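Long-range contact in insect group II chitinase (Ostrinia furnacalis, PDB 5Y2A), which probably hydrolyses chitin, as a glycoside hydrolase family 18 enzyme whose second catalytic domain is the part described here: residues A40-E45 against D89-L94. Numbering follows the deposited sequence.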
loop_
_atom_site.group_PDB
_atom_site.type_symbol
_atom_site.label_atom_id
_atom_site.label_comp_id
_atom_site.label_asym_id
_atom_site.label_seq_id
_atom_site.Cartn_x
_atom_site.Cartn_y
_atom_site.Cartn_z
ATOM N N ALA A 40 11.317 14.167 3.265
ATOM C CA ALA A 40 11.127 14.409 4.689
ATOM C C ALA A 40 9.631 14.533 4.968
ATOM O O ALA A 40 8.814 14.653 4.051
ATOM C CB ALA A 40 11.880 15.663 5.145
ATOM N N VAL A 41 9.263 14.496 6.251
ATOM C CA VAL A 41 7.860 14.512 6.645
ATOM C C VAL A 41 7.627 15.555 7.734
ATOM O O VAL A 41 8.560 16.079 8.340
ATOM C CB VAL A 41 7.371 13.118 7.093
ATOM C CG1 VAL A 41 7.406 12.163 5.911
ATOM C CG2 VAL A 41 8.225 12.581 8.224
ATOM N N LEU A 42 6.350 15.871 7.946
ATOM C CA LEU A 42 5.936 16.839 8.951
ATOM C C LEU A 42 5.596 16.104 10.242
ATOM O O LEU A 42 4.717 15.234 10.246
ATOM C CB LEU A 42 4.728 17.639 8.466
ATOM C CG LEU A 42 4.292 18.826 9.332
ATOM C CD1 LEU A 42 5.344 19.926 9.267
ATOM C CD2 LEU A 42 2.939 19.350 8.886
ATOM N N ASP A 43 6.289 16.440 11.328
ATOM C CA ASP A 43 5.949 15.844 12.616
ATOM C C ASP A 43 4.519 16.212 13.000
ATOM O O ASP A 43 4.145 17.390 12.997
ATOM C CB ASP A 43 6.910 16.306 13.708
ATOM C CG ASP A 43 6.697 15.555 15.013
ATOM O OD1 ASP A 43 7.001 14.344 15.054
ATOM O OD2 ASP A 43 6.180 16.156 15.976
ATOM N N LYS A 44 3.722 15.195 13.333
ATOM C CA LYS A 44 2.307 15.410 13.618
ATOM C C LYS A 44 2.112 16.326 14.816
ATOM O O LYS A 44 1.165 17.123 14.845
ATOM C CB LYS A 44 1.623 14.064 13.862
ATOM C CG LYS A 44 0.142 14.141 14.193
ATOM C CD LYS A 44 -0.358 12.800 14.723
ATOM C CE LYS A 44 -1.876 12.751 14.804
ATOM N NZ LYS A 44 -2.334 11.539 15.545
ATOM N N GLU A 45 2.989 16.221 15.812
ATOM C CA GLU A 45 2.863 16.955 17.063
ATOM C C GLU A 45 3.498 18.338 16.996
ATOM O O GLU A 45 2.842 19.344 17.293
ATOM C CB GLU A 45 3.500 16.147 18.196
ATOM C CG GLU A 45 2.854 14.800 18.402
ATOM C CD GLU A 45 1.424 14.937 18.871
ATOM O OE1 GLU A 45 1.133 15.914 19.594
ATOM O OE2 GLU A 45 0.590 14.082 18.506
ATOM N N ASP A 89 -4.819 16.077 8.706
ATOM C CA ASP A 89 -4.974 17.524 8.772
ATOM C C ASP A 89 -3.718 18.264 9.215
ATOM O O ASP A 89 -3.771 19.484 9.376
ATOM C CB ASP A 89 -6.141 17.883 9.707
ATOM C CG ASP A 89 -5.848 17.593 11.182
ATOM O OD1 ASP A 89 -4.746 17.111 11.521
ATOM O OD2 ASP A 89 -6.745 17.844 12.016
ATOM N N LYS A 90 -2.593 17.569 9.408
ATOM C CA LYS A 90 -1.451 18.207 10.061
ATOM C C LYS A 90 -0.908 19.372 9.242
ATOM O O LYS A 90 -0.534 20.407 9.804
ATOM C CB LYS A 90 -0.353 17.181 10.362
ATOM C CG LYS A 90 0.255 16.458 9.169
ATOM C CD LYS A 90 1.320 15.472 9.648
ATOM C CE LYS A 90 1.882 14.639 8.508
ATOM N NZ LYS A 90 2.912 13.665 8.993
ATOM N N TYR A 91 -0.860 19.237 7.914
ATOM C CA TYR A 91 -0.431 20.376 7.107
ATOM C C TYR A 91 -1.439 21.516 7.188
ATOM O O TYR A 91 -1.053 22.689 7.232
ATOM C CB TYR A 91 -0.204 19.946 5.659
ATOM C CG TYR A 91 1.068 19.152 5.472
ATOM C CD1 TYR A 91 2.281 19.789 5.232
ATOM C CD2 TYR A 91 1.056 17.765 5.548
ATOM C CE1 TYR A 91 3.448 19.065 5.066
ATOM C CE2 TYR A 91 2.217 17.032 5.384
ATOM C CZ TYR A 91 3.407 17.686 5.145
ATOM O OH TYR A 91 4.566 16.960 4.989
ATOM N N SER A 92 -2.734 21.193 7.218
ATOM C CA SER A 92 -3.749 22.231 7.381
ATOM C C SER A 92 -3.632 22.909 8.738
ATOM O O SER A 92 -3.803 24.131 8.850
ATOM C CB SER A 92 -5.144 21.635 7.208
ATOM O OG SER A 92 -6.140 22.642 7.266
ATOM N N ARG A 93 -3.345 22.131 9.787
ATOM C CA ARG A 93 -3.159 22.725 11.104
ATOM C C ARG A 93 -1.942 23.636 11.122
ATOM O O ARG A 93 -1.942 24.656 11.820
ATOM C CB ARG A 93 -3.034 21.631 12.170
ATOM C CG ARG A 93 -4.316 20.823 12.366
ATOM C CD ARG A 93 -4.265 19.938 13.609
ATOM N NE ARG A 93 -3.349 18.804 13.505
ATOM C CZ ARG A 93 -2.157 18.750 14.087
ATOM N NH1 ARG A 93 -1.721 19.772 14.810
ATOM N NH2 ARG A 93 -1.396 17.670 13.946
ATOM N N LEU A 94 -0.909 23.297 10.350
ATOM C CA LEU A 94 0.273 24.150 10.271
ATOM C C LEU A 94 -0.045 25.475 9.585
ATOM O O LEU A 94 0.188 26.552 10.149
ATOM C CB LEU A 94 1.404 23.411 9.543
ATOM C CG LEU A 94 2.587 24.247 9.044
ATOM C CD1 LEU A 94 3.301 24.938 10.190
ATOM C CD2 LEU A 94 3.569 23.384 8.243
HETATM O O HOH W 1 -0.001 19.264 16.873
#
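Leu42 lays its CD2 methyl over the middle of the Tyr91 ring, 3.8 Å from the centroid and only 12° off the normal, a CH-pi contact on one ring face. The two side chains run past each other in opposite senses, which brings the phenol end of the tyrosine back to the root of the leucine: Leu42 CB lies 3.6 Å from Tyr91 CZ. The other branch of the leucine, CD1, meets Leu94 CD2 at 4.0 Å.

Beside this apolar patch Lys90 reaches straight across to the strand. Its CG sits between backbone N and carbonyl carbon (chi1 61°), and from there the chain is fully extended, passing Leu42 CD2 and the CA of Lys44, until NZ donates to Leu42 O at 2.7 Å, in the carbonyl plane. The same ammonium forms a salt bridge with Asp85, which also bonds Tyr91 OH and Leu42 N. A methionine in place of Lys90 would probably leave the Leu42 carbonyl without this donor and take one positive partner away from Asp85.

Farther along, Arg93 comes edge-on to the loop: NH2 gives a 2.8 Å bond to Lys44 O that is fairly straight (162°) and lies almost in the guanidinium plane. A salt bridge from NE to Asp89 OD1 helps fix the rotation of that plane, while a water links NH1 to the carbonyl oxygens of Lys44 and Glu45. Lys44 NZ turns instead to Asp274 of the second subunit.

In the TIM barrel of this family, the contact ties the end of strand 34-42 and its following loop to the short helix 90-95 beyond strand 75-81. Trp124 stacks on Tyr91, and Phe104 of helix 98-115 packs against both Leu42 and Leu94.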